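Side-chain contacts in putative hydroxymethylglutaryl-CoA synthase (Streptococcus mutans, PDB 3SQZ), which probably condenses acetyl-CoA with acetoacetyl-CoA to give hydroxymethylglutaryl-CoA, on a thiolase fold that binds coenzyme A: residues K54-A59 with P182-Q187; M217-P222 with P228-M233; A93-T98 with Q361-R366. All coordinates share one frame; numbering follows the deposited sequence.

Contact 1: residues K54-A59 with P182-Q187; sequences KDLAEA and PGESTQ. With COA (coenzyme A), chain D.
L56 and E184 meet because both send CG anti to the backbone N (chi1 -179° and -168°), which aims the leucine fork off helix 53-60 and, with the glutamate chain extended beyond CG, carries the carboxylate out to it. The two side chains pass each other at a slant. CD1 of L56 lies 3.9 Å from OE1 of E184 and about as far from CD, while the other methyl, CD2, rests on the backbone of S185, 4.1 Å from its CA. F67 of helix 64-71 touches both L56 and S185.

The acid does its polar work elsewhere: OE2 of E184 pairs with R60 in a salt bridge and also takes the amide of G180, and OE1 bonds to the hydroxyl of Y381. The residues on both sides of E184 in the loop meet the cofactor. OAP of coenzyme A gives its hydrogen to O of P182 at 2.7 Å, and N8P reaches OG1 of T186 at 2.9 Å, a bent bond of 136°. That hydroxyl also donates to O of G183 at 3.1 Å, which takes the amide N of T186 from the same face, so two bonds from one residue hold the carbonyl.

Chemically, the leucine methyls contribute only van der Waals contact, while buried charge pairing probably keeps E184 ionised and helps fix the loop that binds the pantetheine arm.

Contact 2: residues M217-P222 with P228-M233; sequences MDFWRP and PYVNGM. With COA (coenzyme A), chain D.
F219 and V230, the non-hydrogen-bonded pair, and next to them W220 and Y229 make up a short antiparallel beta hairpin beside the pantetheine arm of coenzyme A. W220 and Y229 form the hydrogen-bonded pair: N of W220 gives to O of Y229 at 3.0 Å, and N of Y229 returns a bond to O of W220 at 2.9 Å. A third bond, from N of N231 to O of D218, lies at the start of helix 232-254, where N231 is the N-cap residue.

The tight, buried side is that of F219. Its ring carries P228 over one face in a CH-pi contact, CB standing 3.8 Å from the ring centroid, and CE1 of F219 comes within 3.5 Å of CG of P228. CD1 of F219 lies against CB of V230 at 3.9 Å. The same CD1 of F219 is 3.4 Å from O5P of coenzyme A, and E113, predicted to be the proton donor/acceptor, touches F219 as well. The carboxylate of D218 is hydrogen-bonded to the hydroxyls of S235, Y341 and S343 and to the amide N of G344.

The face of W220 and Y229 is the one nearer solvent, both residues being partly exposed, though the groups there still touch closely. W220 takes the chi1 of 71° that sets CG between the backbone N and the carbonyl carbon, swinging the indole back across its partner strand. There CB of Y229 sits under the six-membered ring, 10° off its normal, while CE of M217 covers the opposite face. The tyrosine ring itself is met at its edge by P222, whose CD lies 3.5 Å from CD2 of Y229.

Contact 3: residues A93-T98 with Q361-R366; sequences ANEILT and QLQTNR
E95 and Q363 face each other from the C-terminal end of helix 85-94 and from a loop, and the nearest CA atoms, their own, are still 10.6 Å apart, so long side chains must cover the gap. Each points its CB toward the other segment. E95 then bends at chi2 (-83°), whereas Q363 runs out straight, and the two chains meet at about a right angle. NE2 of Q363 donates to OE1 of E95 at 3.2 Å, long but nearly straight at 162°. The acceptor lies close to the amide plane and is met nearly along its C-O axis, with carboxylate and amide turned 60° apart.

Three waters also give hydrogens to OE1 of E95. One also accepts from NH1 of R366, at the edge of the guanidinium; another bridges to OE1 of Q363. The third joins NE2 of Q363 by a weak bond. The carboxylate and guanidinium are joined through the first water and do not touch directly, NH1 of R366 being 4.6 Å from OE1 of E95; their opposite charges probably still attract. Q363 OE1 lies over one face of the guanidinium, toward its rim, and is bonded to K369.

This surface link spans from the C-terminal end of helix 85-94 to the loop leading into helix 366-371. Strand 37-45 borders it, T45 touching E95 and F44 touching R366, and E325 of helix 315-326 binds both R366 and the backbone N of Q363.

Starting from the N terminus, the chain first passes residues 54-59 and then 93-98, the opening segments of contacts 1 and 3. Contact 1 closes at 182-187, between strands 166-175 and 188-198, joining helix 53-60 to the cofactor loop. Contact 2 follows in series as a local hairpin, closing only five intervening residues just before helix 232-254. Contact 3 closes last, at 361-366, joining the end of helix 85-94 to the loop between strand 346-354 and helix 366-371; contact 2 is nested inside its long loop, while contacts 1 and 3 cross. Contacts 1 and 2, with centres about 18 Å apart, both touch coenzyme A; contact 3 lies across the chain's centre from contact 2.

Contact 1: residues K54-A59 with P182-Q187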
loop_
_atom_site.group_PDB
_atom_site.type_symbol
_atom_site.label_atom_id
_atom_site.label_comp_id
_atom_site.label_asym_id
_atom_site.label_seq_id
_atom_site.Cartn_x
_atom_site.Cartn_y
_atom_site.Cartn_z
ATOM N N LYS A 54 -21.564 -2.044 5.901
ATOM C CA LYS A 54 -22.893 -2.211 6.471
ATOM C C LYS A 54 -23.414 -3.631 6.246
ATOM O O LYS A 54 -24.150 -4.164 7.082
ATOM C CB LYS A 54 -23.860 -1.181 5.898
ATOM C CG LYS A 54 -24.116 -1.341 4.422
ATOM C CD LYS A 54 -24.933 -0.190 3.881
ATOM C CE LYS A 54 -25.248 -0.417 2.423
ATOM N NZ LYS A 54 -25.968 0.741 1.840
ATOM N N ASP A 55 -23.049 -4.239 5.118
ATOM C CA ASP A 55 -23.445 -5.617 4.847
ATOM C C ASP A 55 -22.735 -6.593 5.790
ATOM O O ASP A 55 -23.346 -7.540 6.291
ATOM C CB ASP A 55 -23.181 -6.007 3.390
ATOM C CG ASP A 55 -24.125 -5.326 2.409
ATOM O OD1 ASP A 55 -25.194 -4.830 2.832
ATOM O OD2 ASP A 55 -23.819 -5.306 1.199
ATOM N N LEU A 56 -21.440 -6.376 6.013
ATOM C CA LEU A 56 -20.690 -7.203 6.948
ATOM C C LEU A 56 -21.283 -7.064 8.351
ATOM O O LEU A 56 -21.473 -8.054 9.058
ATOM C CB LEU A 56 -19.213 -6.814 6.941
ATOM C CG LEU A 56 -18.314 -7.636 7.870
ATOM C CD1 LEU A 56 -18.281 -9.112 7.469
ATOM C CD2 LEU A 56 -16.900 -7.063 7.900
ATOM N N ALA A 57 -21.599 -5.834 8.748
ATOM C CA ALA A 57 -22.171 -5.592 10.068
ATOM C C ALA A 57 -23.465 -6.373 10.251
ATOM O O ALA A 57 -23.674 -7.019 11.280
ATOM C CB ALA A 57 -22.409 -4.104 10.279
ATOM N N GLU A 58 -24.330 -6.316 9.245
ATOM C CA GLU A 58 -25.607 -7.015 9.304
ATOM C C GLU A 58 -25.400 -8.521 9.458
ATOM O O GLU A 58 -26.055 -9.163 10.277
ATOM C CB GLU A 58 -26.440 -6.726 8.058
ATOM C CG GLU A 58 -27.712 -7.552 7.988
ATOM C CD GLU A 58 -28.531 -7.259 6.754
ATOM N N ALA A 59 -24.483 -9.085 8.679
ATOM C CA ALA A 59 -24.249 -10.524 8.722
ATOM C C ALA A 59 -23.656 -10.959 10.056
ATOM O O ALA A 59 -23.942 -12.055 10.542
ATOM C CB ALA A 59 -23.349 -10.952 7.576
ATOM N N PRO A 182 -11.568 -10.703 14.593
ATOM C CA PRO A 182 -11.605 -9.248 14.756
ATOM C C PRO A 182 -11.077 -8.528 13.513
ATOM O O PRO A 182 -11.599 -7.476 13.154
ATOM C CB PRO A 182 -10.697 -9.014 15.967
ATOM C CG PRO A 182 -10.814 -10.277 16.760
ATOM C CD PRO A 182 -10.905 -11.370 15.728
ATOM N N GLY A 183 -10.070 -9.093 12.854
ATOM C CA GLY A 183 -9.482 -8.459 11.690
ATOM C C GLY A 183 -10.295 -8.549 10.412
ATOM O O GLY A 183 -9.908 -7.964 9.407
ATOM N N GLU A 184 -11.417 -9.264 10.435
ATOM C CA GLU A 184 -12.215 -9.398 9.226
ATOM C C GLU A 184 -12.624 -8.035 8.678
ATOM O O GLU A 184 -12.721 -7.835 7.458
ATOM C CB GLU A 184 -13.457 -10.249 9.492
ATOM C CG GLU A 184 -14.147 -10.656 8.214
ATOM C CD GLU A 184 -15.369 -11.535 8.426
ATOM O OE1 GLU A 184 -15.836 -12.114 7.428
ATOM O OE2 GLU A 184 -15.871 -11.655 9.569
ATOM N N SER A 185 -12.864 -7.098 9.588
ATOM C CA SER A 185 -13.276 -5.762 9.206
ATOM C C SER A 185 -12.131 -4.894 8.681
ATOM O O SER A 185 -12.385 -3.791 8.205
ATOM C CB SER A 185 -13.932 -5.067 10.391
ATOM O OG SER A 185 -13.029 -5.031 11.473
ATOM N N THR A 186 -10.889 -5.371 8.792
ATOM C CA THR A 186 -9.728 -4.633 8.288
ATOM C C THR A 186 -9.018 -5.405 7.180
ATOM O O THR A 186 -7.778 -5.406 7.078
ATOM C CB THR A 186 -8.748 -4.225 9.415
ATOM O OG1 THR A 186 -8.268 -5.383 10.110
ATOM C CG2 THR A 186 -9.449 -3.309 10.398
ATOM N N GLN A 187 -9.828 -6.026 6.327
ATOM C CA GLN A 187 -9.348 -6.694 5.122
ATOM C C GLN A 187 -9.240 -5.695 3.967
ATOM O O GLN A 187 -9.579 -4.517 4.126
ATOM C CB GLN A 187 -10.260 -7.885 4.810
ATOM C CG GLN A 187 -10.061 -8.986 5.847
ATOM C CD GLN A 187 -10.963 -10.197 5.711
ATOM O OE1 GLN A 187 -10.537 -11.313 6.011
ATOM N NE2 GLN A 187 -12.215 -9.992 5.310
HETATM N N1A COA D . -19.958 3.187 17.647
HETATM C C2A COA D . -18.767 3.788 17.441
HETATM N N3A COA D . -17.592 3.101 17.690
HETATM C C4A COA D . -17.646 1.819 18.141
HETATM C C5A COA D . -18.873 1.191 18.358
HETATM C C6A COA D . -20.014 1.858 18.116
HETATM N N6A COA D . -21.281 1.224 18.327
HETATM N N7A COA D . -18.636 -0.083 18.807
HETATM C C8A COA D . -17.313 -0.263 18.878
HETATM N N9A COA D . -16.707 0.954 18.473
HETATM C C1B COA D . -15.283 1.166 18.260
HETATM C C2B COA D . -14.265 1.583 19.358
HETATM O O2B COA D . -14.490 2.159 20.564
HETATM C C3B COA D . -12.991 1.695 18.539
HETATM O O3B COA D . -12.259 2.840 18.340
HETATM P P3B COA D . -11.343 3.440 19.430
HETATM O O7A COA D . -10.028 2.580 19.517
HETATM O O8A COA D . -11.028 4.880 18.915
HETATM O O9A COA D . -12.066 3.469 20.751
HETATM C C4B COA D . -13.188 0.633 17.527
HETATM O O4B COA D . -14.515 0.925 17.044
HETATM C C5B COA D . -12.580 -0.728 17.570
HETATM O O5B COA D . -13.222 -1.362 18.643
HETATM P P1A COA D . -12.822 -2.840 19.042
HETATM O O1A COA D . -11.273 -2.917 19.349
HETATM O O2A COA D . -13.640 -3.284 20.238
HETATM O O3A COA D . -13.152 -3.732 17.765
HETATM P P2A COA D . -12.557 -5.181 17.499
HETATM O O4A COA D . -12.356 -5.968 18.847
HETATM O O5A COA D . -13.496 -5.941 16.590
HETATM O O6A COA D . -11.135 -5.029 16.783
HETATM C CBP COA D . -9.433 -4.051 15.351
HETATM C CCP COA D . -10.805 -3.936 15.968
HETATM C CDP COA D . -8.415 -4.080 16.441
HETATM C CEP COA D . -9.159 -2.872 14.449
HETATM C CAP COA D . -9.403 -5.325 14.556
HETATM O OAP COA D . -10.136 -5.228 13.402
HETATM C C9P COA D . -7.995 -5.811 14.271
HETATM O O9P COA D . -7.294 -6.346 15.124
HETATM N N8P COA D . -7.537 -5.648 12.880
HETATM C C7P COA D . -6.161 -5.911 12.505
HETATM C C6P COA D . -5.180 -4.870 13.001
HETATM C C5P COA D . -3.759 -5.079 12.477
HETATM O O5P COA D . -3.549 -5.712 11.468
HETATM N N4P COA D . -2.672 -4.430 13.159
HETATM C C3P COA D . -1.308 -4.525 12.617
HETATM C C2P COA D . -0.723 -3.265 12.045
HETATM S S1P COA D . -0.899 -1.809 13.025
#

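Contact 2: residues M217-P222 with P228-M233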
loop_
_atom_site.group_PDB
_atom_site.type_symbol
_atom_site.label_atom_id
_atom_site.label_comp_id
_atom_site.label_asym_id
_atom_site.label_seq_id
_atom_site.Cartn_x
_atom_site.Cartn_y
_atom_site.Cartn_z
ATOM N N MET A 217 5.513 -9.308 18.977
ATOM C CA MET A 217 4.581 -10.158 18.252
ATOM C C MET A 217 3.169 -9.573 18.293
ATOM O O MET A 217 2.243 -10.161 18.853
ATOM C CB MET A 217 4.645 -11.608 18.742
ATOM C CG MET A 217 5.992 -12.260 18.436
ATOM S SD MET A 217 6.319 -12.357 16.648
ATOM C CE MET A 217 5.782 -14.033 16.306
ATOM N N ASP A 218 3.016 -8.389 17.701
ATOM C CA ASP A 218 1.706 -7.758 17.585
ATOM C C ASP A 218 0.863 -8.359 16.460
ATOM O O ASP A 218 -0.364 -8.440 16.573
ATOM C CB ASP A 218 1.837 -6.235 17.422
ATOM C CG ASP A 218 2.667 -5.820 16.207
ATOM O OD1 ASP A 218 2.272 -4.826 15.552
ATOM O OD2 ASP A 218 3.718 -6.441 15.920
ATOM N N PHE A 219 1.521 -8.746 15.369
ATOM C CA PHE A 219 0.874 -9.302 14.180
ATOM C C PHE A 219 1.971 -10.086 13.486
ATOM O O PHE A 219 3.103 -9.605 13.374
ATOM C CB PHE A 219 0.349 -8.146 13.302
ATOM C CG PHE A 219 -0.072 -8.521 11.887
ATOM C CD1 PHE A 219 -1.389 -8.352 11.473
ATOM C CD2 PHE A 219 0.859 -8.937 10.944
ATOM C CE1 PHE A 219 -1.771 -8.633 10.172
ATOM C CE2 PHE A 219 0.484 -9.235 9.651
ATOM C CZ PHE A 219 -0.838 -9.072 9.259
ATOM N N TRP A 220 1.637 -11.285 13.028
ATOM C CA TRP A 220 2.583 -12.107 12.281
ATOM C C TRP A 220 1.813 -13.196 11.554
ATOM O O TRP A 220 0.612 -13.384 11.795
ATOM C CB TRP A 220 3.664 -12.692 13.203
ATOM C CG TRP A 220 3.210 -13.772 14.148
ATOM C CD1 TRP A 220 3.497 -15.104 14.051
ATOM C CD2 TRP A 220 2.441 -13.620 15.358
ATOM N NE1 TRP A 220 2.952 -15.790 15.102
ATOM C CE2 TRP A 220 2.304 -14.905 15.927
ATOM C CE3 TRP A 220 1.863 -12.524 16.018
ATOM C CZ2 TRP A 220 1.610 -15.130 17.124
ATOM C CZ3 TRP A 220 1.168 -12.746 17.206
ATOM C CH2 TRP A 220 1.047 -14.041 17.745
ATOM N N ARG A 221 2.477 -13.906 10.647
ATOM C CA ARG A 221 1.780 -14.930 9.880
ATOM C C ARG A 221 2.680 -16.123 9.583
ATOM O O ARG A 221 3.428 -16.121 8.599
ATOM C CB ARG A 221 1.171 -14.364 8.594
ATOM C CG ARG A 221 0.275 -15.373 7.917
ATOM C CD ARG A 221 -0.612 -14.768 6.850
ATOM N NE ARG A 221 0.109 -14.300 5.666
ATOM C CZ ARG A 221 0.482 -15.067 4.647
ATOM N NH1 ARG A 221 0.298 -16.382 4.686
ATOM N NH2 ARG A 221 1.087 -14.519 3.602
ATOM N N PRO A 222 2.621 -17.150 10.438
ATOM C CA PRO A 222 3.441 -18.348 10.225
ATOM C C PRO A 222 3.119 -19.038 8.907
ATOM O O PRO A 222 2.082 -18.793 8.286
ATOM C CB PRO A 222 3.074 -19.239 11.416
ATOM C CG PRO A 222 2.710 -18.261 12.492
ATOM C CD PRO A 222 1.962 -17.171 11.756
ATOM N N PRO A 228 -3.246 -14.039 9.382
ATOM C CA PRO A 228 -2.309 -13.711 10.457
ATOM C C PRO A 228 -2.882 -13.946 11.845
ATOM O O PRO A 228 -4.099 -14.064 12.026
ATOM C CB PRO A 228 -2.075 -12.214 10.251
ATOM C CG PRO A 228 -3.356 -11.731 9.677
ATOM C CD PRO A 228 -3.815 -12.830 8.767
ATOM N N TYR A 229 -1.978 -14.014 12.815
ATOM C CA TYR A 229 -2.320 -13.879 14.224
ATOM C C TYR A 229 -2.075 -12.432 14.610
ATOM O O TYR A 229 -1.097 -11.828 14.183
ATOM C CB TYR A 229 -1.489 -14.840 15.083
ATOM C CG TYR A 229 -1.723 -16.267 14.669
ATOM C CD1 TYR A 229 -2.970 -16.850 14.822
ATOM C CD2 TYR A 229 -0.722 -17.011 14.065
ATOM C CE1 TYR A 229 -3.208 -18.142 14.405
ATOM C CE2 TYR A 229 -0.948 -18.295 13.652
ATOM C CZ TYR A 229 -2.191 -18.857 13.818
ATOM O OH TYR A 229 -2.407 -20.144 13.398
ATOM N N VAL A 230 -2.977 -11.863 15.399
ATOM C CA VAL A 230 -2.872 -10.444 15.717
ATOM C C VAL A 230 -3.508 -10.131 17.062
ATOM O O VAL A 230 -4.573 -10.652 17.392
ATOM C CB VAL A 230 -3.463 -9.552 14.580
ATOM C CG1 VAL A 230 -4.887 -9.972 14.220
ATOM C CG2 VAL A 230 -3.401 -8.067 14.932
ATOM N N ASN A 231 -2.826 -9.303 17.841
ATOM C CA ASN A 231 -3.366 -8.740 19.072
ATOM C C ASN A 231 -3.629 -7.277 18.743
ATOM O O ASN A 231 -2.716 -6.455 18.741
ATOM C CB ASN A 231 -2.334 -8.891 20.200
ATOM C CG ASN A 231 -2.832 -8.387 21.550
ATOM O OD1 ASN A 231 -2.421 -8.894 22.603
ATOM N ND2 ASN A 231 -3.695 -7.385 21.531
ATOM N N GLY A 232 -4.873 -6.961 18.401
ATOM C CA GLY A 232 -5.192 -5.656 17.846
ATOM C C GLY A 232 -4.846 -4.490 18.749
ATOM O O GLY A 232 -4.247 -3.507 18.322
ATOM N N MET A 233 -5.223 -4.591 20.015
ATOM C CA MET A 233 -4.974 -3.500 20.949
ATOM C C MET A 233 -3.481 -3.297 21.191
ATOM O O MET A 233 -2.993 -2.168 21.245
ATOM C CB MET A 233 -5.692 -3.771 22.266
HETATM N N1A COA D . -19.958 3.187 17.647
HETATM C C2A COA D . -18.767 3.788 17.441
HETATM N N3A COA D . -17.592 3.101 17.690
HETATM C C4A COA D . -17.646 1.819 18.141
HETATM C C5A COA D . -18.873 1.191 18.358
HETATM C C6A COA D . -20.014 1.858 18.116
HETATM N N6A COA D . -21.281 1.224 18.327
HETATM N N7A COA D . -18.636 -0.083 18.807
HETATM C C8A COA D . -17.313 -0.263 18.878
HETATM N N9A COA D . -16.707 0.954 18.473
HETATM C C1B COA D . -15.283 1.166 18.260
HETATM C C2B COA D . -14.265 1.583 19.358
HETATM O O2B COA D . -14.490 2.159 20.564
HETATM C C3B COA D . -12.991 1.695 18.539
HETATM O O3B COA D . -12.259 2.840 18.340
HETATM P P3B COA D . -11.343 3.440 19.430
HETATM O O7A COA D . -10.028 2.580 19.517
HETATM O O8A COA D . -11.028 4.880 18.915
HETATM O O9A COA D . -12.066 3.469 20.751
HETATM C C4B COA D . -13.188 0.633 17.527
HETATM O O4B COA D . -14.515 0.925 17.044
HETATM C C5B COA D . -12.580 -0.728 17.570
HETATM O O5B COA D . -13.222 -1.362 18.643
HETATM P P1A COA D . -12.822 -2.840 19.042
HETATM O O1A COA D . -11.273 -2.917 19.349
HETATM O O2A COA D . -13.640 -3.284 20.238
HETATM O O3A COA D . -13.152 -3.732 17.765
HETATM P P2A COA D . -12.557 -5.181 17.499
HETATM O O4A COA D . -12.356 -5.968 18.847
HETATM O O5A COA D . -13.496 -5.941 16.590
HETATM O O6A COA D . -11.135 -5.029 16.783
HETATM C CBP COA D . -9.433 -4.051 15.351
HETATM C CCP COA D . -10.805 -3.936 15.968
HETATM C CDP COA D . -8.415 -4.080 16.441
HETATM C CEP COA D . -9.159 -2.872 14.449
HETATM C CAP COA D . -9.403 -5.325 14.556
HETATM O OAP COA D . -10.136 -5.228 13.402
HETATM C C9P COA D . -7.995 -5.811 14.271
HETATM O O9P COA D . -7.294 -6.346 15.124
HETATM N N8P COA D . -7.537 -5.648 12.880
HETATM C C7P COA D . -6.161 -5.911 12.505
HETATM C C6P COA D . -5.180 -4.870 13.001
HETATM C C5P COA D . -3.759 -5.079 12.477
HETATM O O5P COA D . -3.549 -5.712 11.468
HETATM N N4P COA D . -2.672 -4.430 13.159
HETATM C C3P COA D . -1.308 -4.525 12.617
HETATM C C2P COA D . -0.723 -3.265 12.045
HETATM S S1P COA D . -0.899 -1.809 13.025
#

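Contact 3: residues A93-T98 with Q361-R366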
loop_
_atom_site.group_PDB
_atom_site.type_symbol
_atom_site.label_atom_id
_atom_site.label_comp_id
_atom_site.label_asym_id
_atom_site.label_seq_id
_atom_site.Cartn_x
_atom_site.Cartn_y
_atom_site.Cartn_z
ATOM N N ALA A 93 1.486 -1.139 -12.157
ATOM C CA ALA A 93 2.562 -0.643 -13.001
ATOM C C ALA A 93 2.056 -0.314 -14.411
ATOM O O ALA A 93 2.494 0.651 -15.038
ATOM C CB ALA A 93 3.677 -1.659 -13.065
ATOM N N ASN A 94 1.132 -1.126 -14.907
ATOM C CA ASN A 94 0.575 -0.909 -16.234
ATOM C C ASN A 94 -0.124 0.447 -16.331
ATOM O O ASN A 94 -0.205 1.030 -17.406
ATOM C CB ASN A 94 -0.389 -2.045 -16.556
ATOM C CG ASN A 94 -0.889 -2.007 -17.974
ATOM O OD1 ASN A 94 -0.120 -2.107 -18.928
ATOM N ND2 ASN A 94 -2.192 -1.882 -18.123
ATOM N N GLU A 95 -0.607 0.949 -15.192
ATOM C CA GLU A 95 -1.242 2.260 -15.118
ATOM C C GLU A 95 -0.296 3.396 -15.505
ATOM O O GLU A 95 -0.752 4.438 -15.978
ATOM C CB GLU A 95 -1.764 2.519 -13.696
ATOM C CG GLU A 95 -2.952 1.677 -13.257
ATOM C CD GLU A 95 -4.284 2.238 -13.738
ATOM O OE1 GLU A 95 -4.575 3.425 -13.478
ATOM O OE2 GLU A 95 -5.054 1.484 -14.360
ATOM N N ILE A 96 1.008 3.220 -15.278
ATOM C CA ILE A 96 1.939 4.344 -15.374
ATOM C C ILE A 96 3.126 4.183 -16.327
ATOM O O ILE A 96 3.719 5.177 -16.720
ATOM C CB ILE A 96 2.486 4.753 -13.979
ATOM C CG1 ILE A 96 3.121 3.555 -13.262
ATOM C CG2 ILE A 96 1.376 5.374 -13.141
ATOM C CD1 ILE A 96 4.011 3.934 -12.082
ATOM N N LEU A 97 3.491 2.960 -16.699
ATOM C CA LEU A 97 4.744 2.789 -17.445
ATOM C C LEU A 97 4.617 3.067 -18.933
ATOM O O LEU A 97 3.675 2.629 -19.581
ATOM C CB LEU A 97 5.317 1.389 -17.275
ATOM C CG LEU A 97 5.740 1.006 -15.859
ATOM C CD1 LEU A 97 6.443 -0.340 -15.877
ATOM C CD2 LEU A 97 6.602 2.079 -15.194
ATOM N N THR A 98 5.601 3.776 -19.468
ATOM C CA THR A 98 5.722 3.983 -20.901
ATOM C C THR A 98 6.770 3.040 -21.484
ATOM O O THR A 98 7.504 2.377 -20.755
ATOM C CB THR A 98 6.194 5.401 -21.196
ATOM O OG1 THR A 98 7.487 5.584 -20.603
ATOM C CG2 THR A 98 5.204 6.430 -20.660
ATOM N N GLN A 361 0.442 14.430 -13.078
ATOM C CA GLN A 361 0.718 12.997 -13.036
ATOM C C GLN A 361 -0.377 12.222 -12.320
ATOM O O GLN A 361 -0.301 11.002 -12.224
ATOM C CB GLN A 361 2.067 12.726 -12.361
ATOM C CG GLN A 361 3.260 13.385 -13.027
ATOM C CD GLN A 361 3.279 13.201 -14.534
ATOM O OE1 GLN A 361 3.503 14.159 -15.274
ATOM N NE2 GLN A 361 3.035 11.980 -14.999
ATOM N N LEU A 362 -1.393 12.924 -11.825
ATOM C CA LEU A 362 -2.418 12.306 -10.983
ATOM C C LEU A 362 -3.683 12.008 -11.773
ATOM O O LEU A 362 -3.796 12.350 -12.951
ATOM C CB LEU A 362 -2.754 13.224 -9.801
ATOM C CG LEU A 362 -1.593 13.694 -8.923
ATOM C CD1 LEU A 362 -2.079 14.648 -7.835
ATOM C CD2 LEU A 362 -0.862 12.499 -8.328
ATOM N N GLN A 363 -4.636 11.357 -11.115
ATOM C CA GLN A 363 -5.957 11.121 -11.691
ATOM C C GLN A 363 -7.007 11.826 -10.858
ATOM O O GLN A 363 -6.837 11.984 -9.648
ATOM C CB GLN A 363 -6.257 9.623 -11.778
ATOM C CG GLN A 363 -5.331 8.876 -12.730
ATOM C CD GLN A 363 -5.618 7.388 -12.804
ATOM O OE1 GLN A 363 -6.580 6.904 -12.220
ATOM N NE2 GLN A 363 -4.771 6.656 -13.518
ATOM N N THR A 364 -8.087 12.248 -11.505
ATOM C CA THR A 364 -9.161 12.963 -10.824
ATOM C C THR A 364 -10.400 12.119 -10.570
ATOM O O THR A 364 -11.260 12.517 -9.791
ATOM C CB THR A 364 -9.599 14.208 -11.608
ATOM O OG1 THR A 364 -9.938 13.819 -12.944
ATOM C CG2 THR A 364 -8.492 15.249 -11.623
ATOM N N ASN A 365 -10.517 10.972 -11.237
ATOM C CA ASN A 365 -11.738 10.171 -11.144
ATOM C C ASN A 365 -11.538 8.842 -10.423
ATOM O O ASN A 365 -12.267 7.881 -10.672
ATOM C CB ASN A 365 -12.341 9.932 -12.532
ATOM C CG ASN A 365 -11.450 9.101 -13.420
ATOM O OD1 ASN A 365 -10.255 8.952 -13.160
ATOM N ND2 ASN A 365 -12.025 8.555 -14.484
ATOM N N ARG A 366 -10.581 8.787 -9.500
ATOM C CA ARG A 366 -10.293 7.507 -8.861
ATOM C C ARG A 366 -11.454 7.007 -7.994
ATOM O O ARG A 366 -11.741 5.813 -7.949
ATOM C CB ARG A 366 -8.987 7.561 -8.070
ATOM C CG ARG A 366 -8.351 6.210 -7.925
ATOM C CD ARG A 366 -6.994 6.304 -7.258
ATOM N NE ARG A 366 -6.026 7.145 -7.963
ATOM C CZ ARG A 366 -5.192 6.718 -8.918
ATOM N NH1 ARG A 366 -5.237 5.465 -9.360
ATOM N NH2 ARG A 366 -4.319 7.557 -9.451
HETATM O O HOH W 1 -3.305 4.472 -11.276
HETATM O O HOH W 2 -6.912 4.103 -12.060
HETATM O O HOH W 3 -5.710 4.583 -15.676
#